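Local coordinates for LPXTG cell wall surface protein (Streptococcus gordonii, PDB 4IGB) that is anchored to the streptococcal cell wall and probably works as a surface adhesin, represented here by its N-terminal N1 and N2 domains, at residues Gln132-Glu137 / Asp163-Asn167; Leu90-Phe94 / Phe138-Ser142; Lys81-Glu87 / Asn112-Tyr118; Lys30-Asn34 / Glu146-Phe150. All blocks are in the same frame, centred on the assembly; numbering follows the deposited sequence.

Contact 1. Residues Gln132-Glu137 / Asp163-Asn167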
loop_
_atom_site.group_PDB
_atom_site.type_symbol
_atom_site.label_atom_id
_atom_site.label_comp_id
_atom_site.label_asym_id
_atom_site.label_seq_id
_atom_site.Cartn_x
_atom_site.Cartn_y
_atom_site.Cartn_z
ATOM N N GLN B 132 3.248 39.391 10.278
ATOM C CA GLN B 132 2.117 38.602 9.804
ATOM C C GLN B 132 2.346 37.087 9.715
ATOM O O GLN B 132 1.377 36.333 9.715
ATOM C CB GLN B 132 1.608 39.137 8.460
ATOM C CG GLN B 132 2.671 39.174 7.370
ATOM C CD GLN B 132 2.082 39.231 5.966
ATOM O OE1 GLN B 132 0.969 38.750 5.725
ATOM N NE2 GLN B 132 2.832 39.823 5.030
ATOM N N LYS B 133 3.600 36.638 9.633
ATOM C CA LYS B 133 3.865 35.207 9.460
ATOM C C LYS B 133 4.020 34.509 10.806
ATOM O O LYS B 133 4.796 34.954 11.654
ATOM C CB LYS B 133 5.115 34.971 8.616
ATOM C CG LYS B 133 5.113 35.645 7.259
ATOM C CD LYS B 133 3.849 35.365 6.487
ATOM C CE LYS B 133 4.038 35.760 5.038
ATOM N NZ LYS B 133 2.746 35.875 4.308
ATOM N N SER B 134 3.294 33.411 11.002
ATOM C CA SER B 134 3.320 32.716 12.291
ATOM C C SER B 134 3.296 31.188 12.201
ATOM O O SER B 134 3.460 30.510 13.216
ATOM C CB SER B 134 2.155 33.171 13.169
ATOM O OG SER B 134 0.918 32.791 12.588
ATOM N N THR B 135 3.085 30.641 11.010
ATOM C CA THR B 135 3.021 29.191 10.886
ATOM C C THR B 135 3.900 28.668 9.759
ATOM O O THR B 135 4.410 29.439 8.937
ATOM C CB THR B 135 1.580 28.701 10.673
ATOM O OG1 THR B 135 1.141 29.068 9.360
ATOM C CG2 THR B 135 0.635 29.289 11.714
ATOM N N VAL B 136 4.084 27.350 9.735
ATOM C CA VAL B 136 4.852 26.704 8.684
ATOM C C VAL B 136 4.018 25.560 8.101
ATOM O O VAL B 136 3.361 24.813 8.831
ATOM C CB VAL B 136 6.212 26.182 9.219
ATOM C CG1 VAL B 136 6.901 25.296 8.202
ATOM C CG2 VAL B 136 7.120 27.344 9.619
ATOM N N GLU B 137 4.039 25.440 6.781
ATOM C CA GLU B 137 3.286 24.417 6.070
ATOM C C GLU B 137 3.865 23.022 6.336
ATOM O O GLU B 137 5.083 22.856 6.392
ATOM C CB GLU B 137 3.344 24.723 4.571
ATOM C CG GLU B 137 2.544 23.775 3.689
ATOM C CD GLU B 137 1.044 24.039 3.745
ATOM O OE1 GLU B 137 0.629 25.201 3.963
ATOM O OE2 GLU B 137 0.271 23.069 3.574
ATOM N N ASP B 163 -3.005 34.097 5.174
ATOM C CA ASP B 163 -1.721 34.469 4.600
ATOM C C ASP B 163 -0.694 34.716 5.698
ATOM O O ASP B 163 -0.024 35.746 5.710
ATOM C CB ASP B 163 -1.874 35.717 3.730
ATOM C CG ASP B 163 -0.677 35.954 2.831
ATOM O OD1 ASP B 163 0.004 34.972 2.471
ATOM O OD2 ASP B 163 -0.418 37.124 2.485
ATOM N N TYR B 164 -0.577 33.768 6.621
ATOM C CA TYR B 164 0.374 33.898 7.719
ATOM C C TYR B 164 1.385 32.753 7.752
ATOM O O TYR B 164 1.997 32.480 8.786
ATOM C CB TYR B 164 -0.356 34.034 9.067
ATOM C CG TYR B 164 -1.528 33.104 9.205
ATOM C CD1 TYR B 164 -1.331 31.748 9.438
ATOM C CD2 TYR B 164 -2.836 33.571 9.082
ATOM C CE1 TYR B 164 -2.404 30.872 9.554
ATOM C CE2 TYR B 164 -3.914 32.710 9.196
ATOM C CZ TYR B 164 -3.690 31.355 9.434
ATOM O OH TYR B 164 -4.743 30.475 9.550
ATOM N N ILE B 165 1.569 32.093 6.614
ATOM C CA ILE B 165 2.499 30.971 6.530
ATOM C C ILE B 165 3.877 31.421 6.065
ATOM O O ILE B 165 4.006 32.092 5.045
ATOM C CB ILE B 165 1.987 29.875 5.588
ATOM C CG1 ILE B 165 0.497 29.607 5.832
ATOM C CG2 ILE B 165 2.797 28.594 5.777
ATOM C CD1 ILE B 165 -0.141 28.714 4.791
ATOM N N MET B 166 4.910 31.042 6.811
ATOM C CA MET B 166 6.281 31.427 6.487
ATOM C C MET B 166 6.804 30.754 5.228
ATOM O O MET B 166 6.605 29.554 5.031
ATOM C CB MET B 166 7.217 31.071 7.641
ATOM C CG MET B 166 6.938 31.816 8.906
ATOM S SD MET B 166 8.154 31.384 10.169
ATOM C CE MET B 166 7.562 32.447 11.484
ATOM N N ASN B 167 7.483 31.532 4.387
ATOM C CA ASN B 167 8.172 30.993 3.222
ATOM C C ASN B 167 9.663 30.841 3.474
ATOM O O ASN B 167 10.336 31.787 3.882
ATOM C CB ASN B 167 7.967 31.890 2.000
ATOM C CG ASN B 167 6.532 31.919 1.539
ATOM O OD1 ASN B 167 5.739 32.753 1.993
ATOM N ND2 ASN B 167 6.185 31.014 0.624
HETATM O O HOH W 1 1.719 33.277 3.868
HETATM O O HOH W 2 6.074 26.842 5.242
#
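Lys133 lies along the 163-167 loop, and its side chain meets Met166, Ile165 and Asp163 in turn from CB to NZ. Lys133 CB packs on Met166 CG at 3.7 Å. A bend at the next bond (chi2 -50°) then turns the chain to run beside the loop backbone, bringing Lys133 CD to 3.6 Å from Ile165 O, with CE passing the same carbonyl. At the tip, Lys133 NZ donates to Asp163 O at 3.1 Å, approaching from above the carbonyl plane (59° out of it) and thus not along a lone pair. Lys133 NZ also forms a salt bridge to Asp163 OD1 at 3.4 Å and donates to a water that also lies close to this carboxylate and to Ile165 O.

Beyond the lysine the backbones take over. Tyr164 O accepts two amides, Ser134 N at 2.7 Å and Thr135 N at 3.1 Å, while Met166 N returns an almost linear bond (176°) to Thr135 O at 2.7 Å. The bonds from Thr135 N and to Thr135 O make the single beta bridge with Ile165; the one from Ser134 N is added to it. Thr135 OG1 sits at the edge of the Tyr164 ring, 3.6 Å from Tyr164 CD1, and the ring's hydroxyl reaches on to Asp48. On its other side the 132-137 segment is bonded through Ser134 and Val136 to Val76 and Leu74, so the loop is laid against the start of strand 135-142, with Met166 also touching helix 122-129. In these largely buried surroundings the lysine charge is probably well compensated by the neighbouring carboxylate and carbonyl.

Contact 2. Residues Leu90-Phe94 / Phe138-Ser142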
loop_
_atom_site.group_PDB
_atom_site.type_symbol
_atom_site.label_atom_id
_atom_site.label_comp_id
_atom_site.label_asym_id
_atom_site.label_seq_id
_atom_site.Cartn_x
_atom_site.Cartn_y
_atom_site.Cartn_z
ATOM N N LEU B 90 -0.617 15.330 14.608
ATOM C CA LEU B 90 -1.777 15.077 13.774
ATOM C C LEU B 90 -1.962 13.599 13.506
ATOM O O LEU B 90 -1.045 12.915 13.038
ATOM C CB LEU B 90 -1.638 15.817 12.437
ATOM C CG LEU B 90 -2.867 15.735 11.529
ATOM C CD1 LEU B 90 -4.066 16.367 12.226
ATOM C CD2 LEU B 90 -2.617 16.420 10.183
ATOM N N SER B 91 -3.166 13.124 13.788
ATOM C CA SER B 91 -3.579 11.760 13.497
ATOM C C SER B 91 -4.889 11.773 12.698
ATOM O O SER B 91 -5.875 12.393 13.119
ATOM C CB SER B 91 -3.767 10.984 14.808
ATOM O OG SER B 91 -4.432 9.762 14.563
ATOM N N LEU B 92 -4.906 11.093 11.553
ATOM C CA LEU B 92 -6.058 11.151 10.659
ATOM C C LEU B 92 -6.657 9.794 10.367
ATOM O O LEU B 92 -5.978 8.784 10.382
ATOM C CB LEU B 92 -5.656 11.764 9.308
ATOM C CG LEU B 92 -5.042 13.160 9.399
ATOM C CD1 LEU B 92 -4.470 13.553 8.054
ATOM C CD2 LEU B 92 -6.099 14.157 9.865
ATOM N N LYS B 93 -7.928 9.797 10.008
ATOM C CA LYS B 93 -8.547 8.617 9.455
ATOM C C LYS B 93 -9.228 8.975 8.133
ATOM O O LYS B 93 -9.899 10.005 8.038
ATOM C CB LYS B 93 -9.564 8.042 10.444
ATOM C CG LYS B 93 -10.234 6.784 9.961
ATOM C CD LYS B 93 -11.323 6.340 10.913
ATOM C CE LYS B 93 -12.103 5.155 10.327
ATOM N NZ LYS B 93 -12.995 4.552 11.364
ATOM N N PHE B 94 -9.026 8.143 7.112
ATOM C CA PHE B 94 -9.835 8.214 5.906
ATOM C C PHE B 94 -10.768 7.024 5.923
ATOM O O PHE B 94 -10.320 5.891 5.865
ATOM C CB PHE B 94 -8.970 8.201 4.642
ATOM C CG PHE B 94 -8.042 9.373 4.530
ATOM C CD1 PHE B 94 -8.379 10.469 3.754
ATOM C CD2 PHE B 94 -6.822 9.372 5.192
ATOM C CE1 PHE B 94 -7.518 11.564 3.653
ATOM C CE2 PHE B 94 -5.956 10.465 5.108
ATOM C CZ PHE B 94 -6.307 11.559 4.326
ATOM N N PHE B 138 3.011 22.017 6.494
ATOM C CA PHE B 138 3.526 20.646 6.491
ATOM C C PHE B 138 2.682 19.619 5.742
ATOM O O PHE B 138 3.204 18.595 5.315
ATOM C CB PHE B 138 3.861 20.152 7.910
ATOM C CG PHE B 138 2.667 19.766 8.733
ATOM C CD1 PHE B 138 2.299 18.436 8.854
ATOM C CD2 PHE B 138 1.924 20.732 9.413
ATOM C CE1 PHE B 138 1.206 18.074 9.627
ATOM C CE2 PHE B 138 0.827 20.374 10.178
ATOM C CZ PHE B 138 0.471 19.050 10.297
ATOM N N PHE B 139 1.394 19.894 5.556
ATOM C CA PHE B 139 0.485 18.874 5.052
ATOM C C PHE B 139 -0.806 19.447 4.492
ATOM O O PHE B 139 -1.392 20.371 5.065
ATOM C CB PHE B 139 0.159 17.884 6.189
ATOM C CG PHE B 139 -0.841 16.822 5.818
ATOM C CD1 PHE B 139 -0.483 15.768 4.988
ATOM C CD2 PHE B 139 -2.135 16.864 6.322
ATOM C CE1 PHE B 139 -1.394 14.770 4.661
ATOM C CE2 PHE B 139 -3.058 15.864 5.995
ATOM C CZ PHE B 139 -2.687 14.828 5.164
ATOM N N SER B 140 -1.268 18.883 3.377
ATOM C CA SER B 140 -2.568 19.273 2.842
ATOM C C SER B 140 -3.209 18.091 2.163
ATOM O O SER B 140 -2.529 17.132 1.766
ATOM C CB SER B 140 -2.459 20.456 1.856
ATOM O OG SER B 140 -1.779 20.071 0.668
ATOM N N ILE B 141 -4.528 18.169 2.043
ATOM C CA ILE B 141 -5.309 17.192 1.305
ATOM C C ILE B 141 -6.066 17.920 0.197
ATOM O O ILE B 141 -6.806 18.863 0.461
ATOM C CB ILE B 141 -6.320 16.503 2.227
ATOM C CG1 ILE B 141 -5.590 15.855 3.403
ATOM C CG2 ILE B 141 -7.149 15.483 1.451
ATOM C CD1 ILE B 141 -6.523 15.235 4.431
ATOM N N SER B 142 -5.878 17.486 -1.039
ATOM C CA SER B 142 -6.567 18.095 -2.169
ATOM C C SER B 142 -6.354 17.253 -3.398
ATOM O O SER B 142 -5.532 16.335 -3.409
ATOM C CB SER B 142 -5.994 19.472 -2.474
ATOM O OG SER B 142 -4.782 19.327 -3.198
#
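Leu90 and Phe139 both turn CG opposite their own backbone nitrogen (chi1 -174° and 177°), which projects the leucine branch and the phenyl ring inward from two strands that face each other. They cross at about a right angle, and Leu90 CD2 comes within 3.9 Å of Phe139 CD2. Leu90 CD2 also lies 4.1 Å from Phe138 CZ, so one leucine branch is shared by two neighbouring rings. Leu92 approaches Phe139 from the opposite direction. Leu92 CD1 is 3.4 Å from Phe139 CE2 and 3.6 Å from Phe139 CZ, a close fit of a single methyl against the far end of the ring.

The contact is part of the core of a beta sandwich. Strand 84-100 belongs to the eight-stranded antiparallel sheet and strand 135-142 to the six-stranded one; their short axes pass 11.1 Å apart and run in nearly the same direction, 19° from parallel. Leu90, Leu92 and Phe94, every second residue on one strand, point at the other sheet, while Ser91 and Lys93 lie on the opposite side. The partner strand departs from this alternation: Phe138 and Phe139 both stand opposite Phe72 of strand 68-75 in a classic beta bulge, and both rings consequently enter the interior. There each meets Phe111 of strand 103-118 edge-to-face.

Farther along, Phe94 and Ile141 come from opposite directions, and Ile141 CD1 contacts the outer end of the phenyl ring, 3.7 Å from Phe94 CZ. Val38 and Leu33 also pack on Phe94, while Ile35 packs on Ile141.

Contact 3. Residues Lys81-Glu87 / Asn112-Tyr118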
loop_
_atom_site.group_PDB
_atom_site.type_symbol
_atom_site.label_atom_id
_atom_site.label_comp_id
_atom_site.label_asym_id
_atom_site.label_seq_id
_atom_site.Cartn_x
_atom_site.Cartn_y
_atom_site.Cartn_z
ATOM N N LYS B 81 14.814 31.144 17.065
ATOM C CA LYS B 81 15.396 30.930 15.754
ATOM C C LYS B 81 16.269 29.685 15.800
ATOM O O LYS B 81 17.496 29.748 15.823
ATOM C CB LYS B 81 16.142 32.182 15.282
ATOM C CG LYS B 81 15.182 33.348 15.016
ATOM C CD LYS B 81 15.848 34.705 15.174
ATOM C CE LYS B 81 14.817 35.819 15.052
ATOM N NZ LYS B 81 13.629 35.574 15.932
ATOM N N GLN B 82 15.599 28.540 15.826
ATOM C CA GLN B 82 16.271 27.267 15.944
ATOM C C GLN B 82 15.293 26.157 15.600
ATOM O O GLN B 82 14.109 26.409 15.370
ATOM C CB GLN B 82 16.796 27.079 17.365
ATOM C CG GLN B 82 15.711 27.074 18.426
ATOM C CD GLN B 82 16.279 27.186 19.825
ATOM O OE1 GLN B 82 17.372 27.722 20.019
ATOM N NE2 GLN B 82 15.544 26.679 20.808
ATOM N N ASP B 83 15.790 24.930 15.553
ATOM C CA ASP B 83 14.940 23.801 15.218
ATOM C C ASP B 83 13.790 23.706 16.201
ATOM O O ASP B 83 13.946 23.992 17.386
ATOM C CB ASP B 83 15.747 22.507 15.208
ATOM C CG ASP B 83 16.785 22.487 14.105
ATOM O OD1 ASP B 83 16.808 23.443 13.297
ATOM O OD2 ASP B 83 17.570 21.518 14.036
ATOM N N GLN B 84 12.621 23.335 15.701
ATOM C CA GLN B 84 11.471 23.135 16.570
ATOM C C GLN B 84 10.786 21.809 16.252
ATOM O O GLN B 84 10.488 21.517 15.099
ATOM C CB GLN B 84 10.506 24.321 16.486
ATOM C CG GLN B 84 11.156 25.626 16.927
ATOM C CD GLN B 84 10.240 26.827 16.829
ATOM O OE1 GLN B 84 10.696 27.940 16.561
ATOM N NE2 GLN B 84 8.955 26.619 17.062
ATOM N N VAL B 85 10.555 21.016 17.296
ATOM C CA VAL B 85 10.057 19.656 17.165
ATOM C C VAL B 85 8.602 19.556 17.603
ATOM O O VAL B 85 8.234 20.013 18.682
ATOM C CB VAL B 85 10.880 18.687 18.030
ATOM C CG1 VAL B 85 10.326 17.274 17.920
ATOM C CG2 VAL B 85 12.346 18.730 17.631
ATOM N N PHE B 86 7.781 18.945 16.760
ATOM C CA PHE B 86 6.368 18.765 17.056
ATOM C C PHE B 86 6.041 17.265 17.055
ATOM O O PHE B 86 5.968 16.625 15.990
ATOM C CB PHE B 86 5.510 19.555 16.046
ATOM C CG PHE B 86 5.832 21.028 16.008
ATOM C CD1 PHE B 86 6.864 21.503 15.222
ATOM C CD2 PHE B 86 5.137 21.931 16.808
ATOM C CE1 PHE B 86 7.182 22.855 15.209
ATOM C CE2 PHE B 86 5.456 23.290 16.808
ATOM C CZ PHE B 86 6.475 23.748 15.997
ATOM N N GLU B 87 5.901 16.718 18.263
ATOM C CA GLU B 87 5.564 15.313 18.491
ATOM C C GLU B 87 4.088 15.075 18.243
ATOM O O GLU B 87 3.240 15.872 18.668
ATOM C CB GLU B 87 5.895 14.906 19.933
ATOM C CG GLU B 87 7.384 14.954 20.242
ATOM C CD GLU B 87 7.729 14.688 21.713
ATOM O OE1 GLU B 87 8.933 14.499 21.976
ATOM O OE2 GLU B 87 6.832 14.688 22.600
ATOM N N ASN B 112 3.839 11.013 13.286
ATOM C CA ASN B 112 4.485 10.663 14.544
ATOM C C ASN B 112 5.302 11.832 15.030
ATOM O O ASN B 112 5.395 12.083 16.226
ATOM C CB ASN B 112 5.383 9.454 14.334
ATOM C CG ASN B 112 4.626 8.287 13.726
ATOM O OD1 ASN B 112 3.600 7.850 14.265
ATOM N ND2 ASN B 112 5.101 7.803 12.578
ATOM N N LYS B 113 5.892 12.550 14.080
ATOM C CA LYS B 113 6.721 13.689 14.408
ATOM C C LYS B 113 6.950 14.522 13.159
ATOM O O LYS B 113 7.149 13.993 12.058
ATOM C CB LYS B 113 8.074 13.242 14.989
ATOM C CG LYS B 113 8.993 14.398 15.350
ATOM C CD LYS B 113 10.356 13.925 15.860
ATOM C CE LYS B 113 10.235 13.337 17.264
ATOM N NZ LYS B 113 11.506 12.662 17.698
ATOM N N VAL B 114 6.897 15.831 13.332
ATOM C CA VAL B 114 7.368 16.748 12.303
ATOM C C VAL B 114 8.390 17.649 12.966
ATOM O O VAL B 114 8.118 18.246 14.009
ATOM C CB VAL B 114 6.220 17.591 11.698
ATOM C CG1 VAL B 114 6.767 18.626 10.668
ATOM C CG2 VAL B 114 5.158 16.673 11.070
ATOM N N THR B 115 9.573 17.721 12.372
ATOM C CA THR B 115 10.633 18.579 12.876
ATOM C C THR B 115 10.875 19.712 11.879
ATOM O O THR B 115 11.132 19.467 10.694
ATOM C CB THR B 115 11.961 17.797 13.049
ATOM O OG1 THR B 115 11.752 16.654 13.892
ATOM C CG2 THR B 115 13.037 18.702 13.656
ATOM N N LEU B 116 10.782 20.941 12.372
ATOM C CA LEU B 116 11.100 22.135 11.592
ATOM C C LEU B 116 12.566 22.476 11.805
ATOM O O LEU B 116 12.977 22.792 12.924
ATOM C CB LEU B 116 10.226 23.317 12.050
ATOM C CG LEU B 116 8.863 23.554 11.378
ATOM C CD1 LEU B 116 8.182 22.277 10.928
ATOM C CD2 LEU B 116 7.934 24.368 12.273
ATOM N N HIS B 117 13.352 22.397 10.737
ATOM C CA HIS B 117 14.761 22.764 10.771
ATOM C C HIS B 117 14.939 24.214 10.339
ATOM O O HIS B 117 14.755 24.556 9.170
ATOM C CB HIS B 117 15.588 21.843 9.860
ATOM C CG HIS B 117 15.674 20.430 10.352
ATOM N ND1 HIS B 117 16.697 19.985 11.163
ATOM C CD2 HIS B 117 14.853 19.369 10.167
ATOM C CE1 HIS B 117 16.509 18.708 11.445
ATOM N NE2 HIS B 117 15.395 18.311 10.857
ATOM N N TYR B 118 15.288 25.068 11.293
ATOM C CA TYR B 118 15.524 26.478 11.005
ATOM C C TYR B 118 16.611 26.654 9.931
ATOM O O TYR B 118 17.685 26.055 10.016
ATOM C CB TYR B 118 15.902 27.219 12.290
ATOM C CG TYR B 118 15.957 28.722 12.128
ATOM C CD1 TYR B 118 14.810 29.445 11.795
ATOM C CD2 TYR B 118 17.144 29.421 12.314
ATOM C CE1 TYR B 118 14.844 30.819 11.648
ATOM C CE2 TYR B 118 17.187 30.803 12.171
ATOM C CZ TYR B 118 16.033 31.491 11.838
ATOM O OH TYR B 118 16.061 32.853 11.691
HETATM O O HOH W 3 18.985 21.280 11.175
HETATM O O HOH W 4 11.196 14.393 20.472
#
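A side chain extends the strand pairing where the backbone ladder gives out: Asp83 OD1 accepts a bond from Tyr118 N at 3.0 Å. The bond is bent, 136° at the hydrogen, and reaches the oxygen on its anti side, 27° out of the carboxylate plane. Asp83 OD2 is joined to His117 ND1 through a water. Next to this, Tyr118 holds its CG opposite its backbone nitrogen (chi1 -171°), which sets the ring beside Lys81 and Gln82. Lys81 lies over one face, its CB 3.9 Å from the centroid of the Tyr118 ring in a CH-pi contact, while Lys81 CG touches the hydroxyl oxygen.

From Gln84 onward the strands are regularly antiparallel. Gln84 with Leu116 and Phe86 with Val114 are hydrogen-bonded pairs, each exchanging two backbone bonds; Val85 with Thr115 and Glu87 with Lys113 are non-hydrogen-bonded. On the face carrying Phe86 and Leu116, Phe86 CE1 presses on Leu116 CD2 at 3.4 Å, and Val114 O lies at the edge of the Phe86 ring. The other face is more exposed, with Val85 CG2 and Thr115 CG2 4.0 Å apart.

This is the open end of the hairpin 84-100/103-118. Strand 170-182 pairs with the far edge of 112-118, stacking Trp171 on His117 and setting Phe170 edge-to-face with Tyr118; Leu74 of strand 68-75 packs against Phe86, Val114 and Leu116, and helix 122-129 lies against Lys81 and Tyr118.

Contact 4. Residues Lys30-Asn34 / Glu146-Phe150. With SO4 (sulfate ion), chain J.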
loop_
_atom_site.group_PDB
_atom_site.type_symbol
_atom_site.label_atom_id
_atom_site.label_comp_id
_atom_site.label_asym_id
_atom_site.label_seq_id
_atom_site.Cartn_x
_atom_site.Cartn_y
_atom_site.Cartn_z
ATOM N N LYS B 30 -5.551 2.541 -6.527
ATOM C CA LYS B 30 -5.310 3.726 -5.721
ATOM C C LYS B 30 -6.533 3.974 -4.849
ATOM O O LYS B 30 -7.647 4.126 -5.354
ATOM C CB LYS B 30 -5.040 4.937 -6.606
ATOM C CG LYS B 30 -4.606 6.197 -5.859
ATOM C CD LYS B 30 -4.248 7.315 -6.853
ATOM C CE LYS B 30 -3.352 8.368 -6.205
ATOM N NZ LYS B 30 -3.188 9.557 -7.087
ATOM N N PHE B 31 -6.335 4.012 -3.536
ATOM C CA PHE B 31 -7.471 4.185 -2.645
ATOM C C PHE B 31 -8.045 5.601 -2.719
ATOM O O PHE B 31 -7.366 6.546 -3.123
ATOM C CB PHE B 31 -7.072 3.850 -1.206
ATOM C CG PHE B 31 -6.862 2.382 -0.960
ATOM C CD1 PHE B 31 -7.885 1.475 -1.190
ATOM C CD2 PHE B 31 -5.641 1.912 -0.500
ATOM C CE1 PHE B 31 -7.695 0.118 -0.964
ATOM C CE2 PHE B 31 -5.448 0.575 -0.251
ATOM C CZ PHE B 31 -6.478 -0.332 -0.490
ATOM N N ASN B 32 -9.292 5.740 -2.292
ATOM C CA ASN B 32 -9.945 7.040 -2.229
ATOM C C ASN B 32 -9.639 7.773 -0.929
ATOM O O ASN B 32 -10.161 7.429 0.134
ATOM C CB ASN B 32 -11.458 6.877 -2.394
ATOM C CG ASN B 32 -11.827 6.312 -3.741
ATOM O OD1 ASN B 32 -11.311 6.765 -4.757
ATOM N ND2 ASN B 32 -12.708 5.305 -3.764
ATOM N N LEU B 33 -8.787 8.785 -1.017
ATOM C CA LEU B 33 -8.483 9.611 0.137
ATOM C C LEU B 33 -8.725 11.038 -0.281
ATOM O O LEU B 33 -8.092 11.526 -1.221
ATOM C CB LEU B 33 -7.027 9.442 0.574
ATOM C CG LEU B 33 -6.639 8.190 1.352
ATOM C CD1 LEU B 33 -6.939 6.958 0.543
ATOM C CD2 LEU B 33 -5.157 8.251 1.693
ATOM N N ASN B 34 -9.646 11.714 0.395
ATOM C CA ASN B 34 -9.992 13.059 -0.018
ATOM C C ASN B 34 -10.505 13.879 1.148
ATOM O O ASN B 34 -10.655 13.350 2.262
ATOM C CB ASN B 34 -11.008 13.014 -1.156
ATOM C CG ASN B 34 -12.225 12.189 -0.807
ATOM O OD1 ASN B 34 -13.018 12.579 0.056
ATOM N ND2 ASN B 34 -12.389 11.042 -1.478
ATOM N N GLU B 146 -3.013 15.405 -8.134
ATOM C CA GLU B 146 -3.492 14.082 -8.513
ATOM C C GLU B 146 -4.817 13.845 -7.816
ATOM O O GLU B 146 -5.132 14.506 -6.823
ATOM C CB GLU B 146 -2.561 12.974 -8.014
ATOM C CG GLU B 146 -1.089 13.139 -8.271
ATOM C CD GLU B 146 -0.279 12.018 -7.622
ATOM O OE1 GLU B 146 -0.890 11.073 -7.064
ATOM O OE2 GLU B 146 0.965 12.085 -7.664
ATOM N N SER B 147 -5.565 12.873 -8.324
ATOM C CA SER B 147 -6.756 12.379 -7.657
ATOM C C SER B 147 -6.375 11.648 -6.365
ATOM O O SER B 147 -5.315 11.031 -6.275
ATOM C CB SER B 147 -7.510 11.411 -8.577
ATOM O OG SER B 147 -8.083 12.090 -9.683
ATOM N N ASN B 148 -7.237 11.732 -5.363
ATOM C CA ASN B 148 -7.124 10.851 -4.209
ATOM C C ASN B 148 -5.758 10.891 -3.533
ATOM O O ASN B 148 -5.180 9.860 -3.218
ATOM C CB ASN B 148 -7.450 9.421 -4.642
ATOM C CG ASN B 148 -8.919 9.233 -4.912
ATOM O OD1 ASN B 148 -9.755 9.600 -4.091
ATOM N ND2 ASN B 148 -9.248 8.689 -6.072
ATOM N N ALA B 149 -5.240 12.083 -3.305
ATOM C CA ALA B 149 -3.889 12.186 -2.807
ATOM C C ALA B 149 -3.777 13.181 -1.666
ATOM O O ALA B 149 -4.650 14.033 -1.466
ATOM C CB ALA B 149 -2.934 12.569 -3.947
ATOM N N PHE B 150 -2.695 13.057 -0.918
ATOM C CA PHE B 150 -2.318 14.076 0.046
ATOM C C PHE B 150 -0.925 14.609 -0.269
ATOM O O PHE B 150 -0.140 13.968 -0.982
ATOM C CB PHE B 150 -2.418 13.557 1.484
ATOM C CG PHE B 150 -1.624 12.308 1.753
ATOM C CD1 PHE B 150 -0.285 12.382 2.102
ATOM C CD2 PHE B 150 -2.228 11.056 1.684
ATOM C CE1 PHE B 150 0.451 11.236 2.374
ATOM C CE2 PHE B 150 -1.500 9.899 1.942
ATOM C CZ PHE B 150 -0.158 9.990 2.304
HETATM S S SO4 J . -1.333 7.442 -9.918
HETATM O O1 SO4 J . -0.189 7.573 -10.817
HETATM O O2 SO4 J . -0.939 7.828 -8.574
HETATM O O3 SO4 J . -1.788 6.053 -9.933
HETATM O O4 SO4 J . -2.408 8.337 -10.350
HETATM O O HOH W 5 -4.730 7.307 -2.554
HETATM O O HOH W 6 -7.305 14.000 -2.193
HETATM O O HOH W 7 -11.995 10.681 -4.109
#
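The passage from edge strand 29-30 of one sheet to edge strand 38-43 of the other begins here, with Lys30 and Leu33 seated against the turn that leads into strand 149-153. The fully extended Lys30 side chain ends between two acceptors. Lys30 NZ donates to Ser147 O at 2.7 Å, in the carbonyl plane, and makes a salt bridge to Glu146 OE1 at 2.8 Å, meeting the anti side of the carboxylate. A sulfate ion, probably from the crystallisation liquor, takes a weak third bond at 3.2 Å from Lys30 NZ to its O2, and Tyr286 also holds this anion.

Asn148 adopts a left-handed backbone conformation at the turn, with its N bonded to Glu143. Asn148 OD1 accepts a weak bond from Leu33 N at 3.3 Å, and Asn148 CA lies 3.2 Å from Leu33 O in a CA-H...O contact. One water lies between Phe31 O and Asn148 O, another between Leu33 O and Ala149 O, filling in where direct backbone pairing is lacking. Leu33 CD2 reaches the edge of the Phe150 ring, 4.0 Å from Phe150 CE2. The backbones of Phe31 and Asn32 are hydrogen-bonded to Leu285 and Ile97, in opposite sheets, as befits a connection between the two sheets of a beta sandwich, made from one edge strand to another.

Overall arrangement
From the N terminus, residues 30-34 open the longest loop, which contact 4 closes at 146-150. Within it lie contacts 2 and 3 entire, and these cross each other: 81-87 and 90-94 are met in turn by 112-118 and 138-142. Contact 1 starts at 132-137, after contact 3 has closed, and ends at 163-167, thereby crossing both contact 2 and contact 4. Contact 3 is made within the eight-stranded sheet, contact 2 joins that sheet to the six-stranded one, contact 4 ties the crossing loop to the latter, and contact 1 adds the loop before strand 170-182. Packing links contact 2 to contact 4 (Phe139 on Phe150) and contact 3 to contact 1 (Leu116 on Val136).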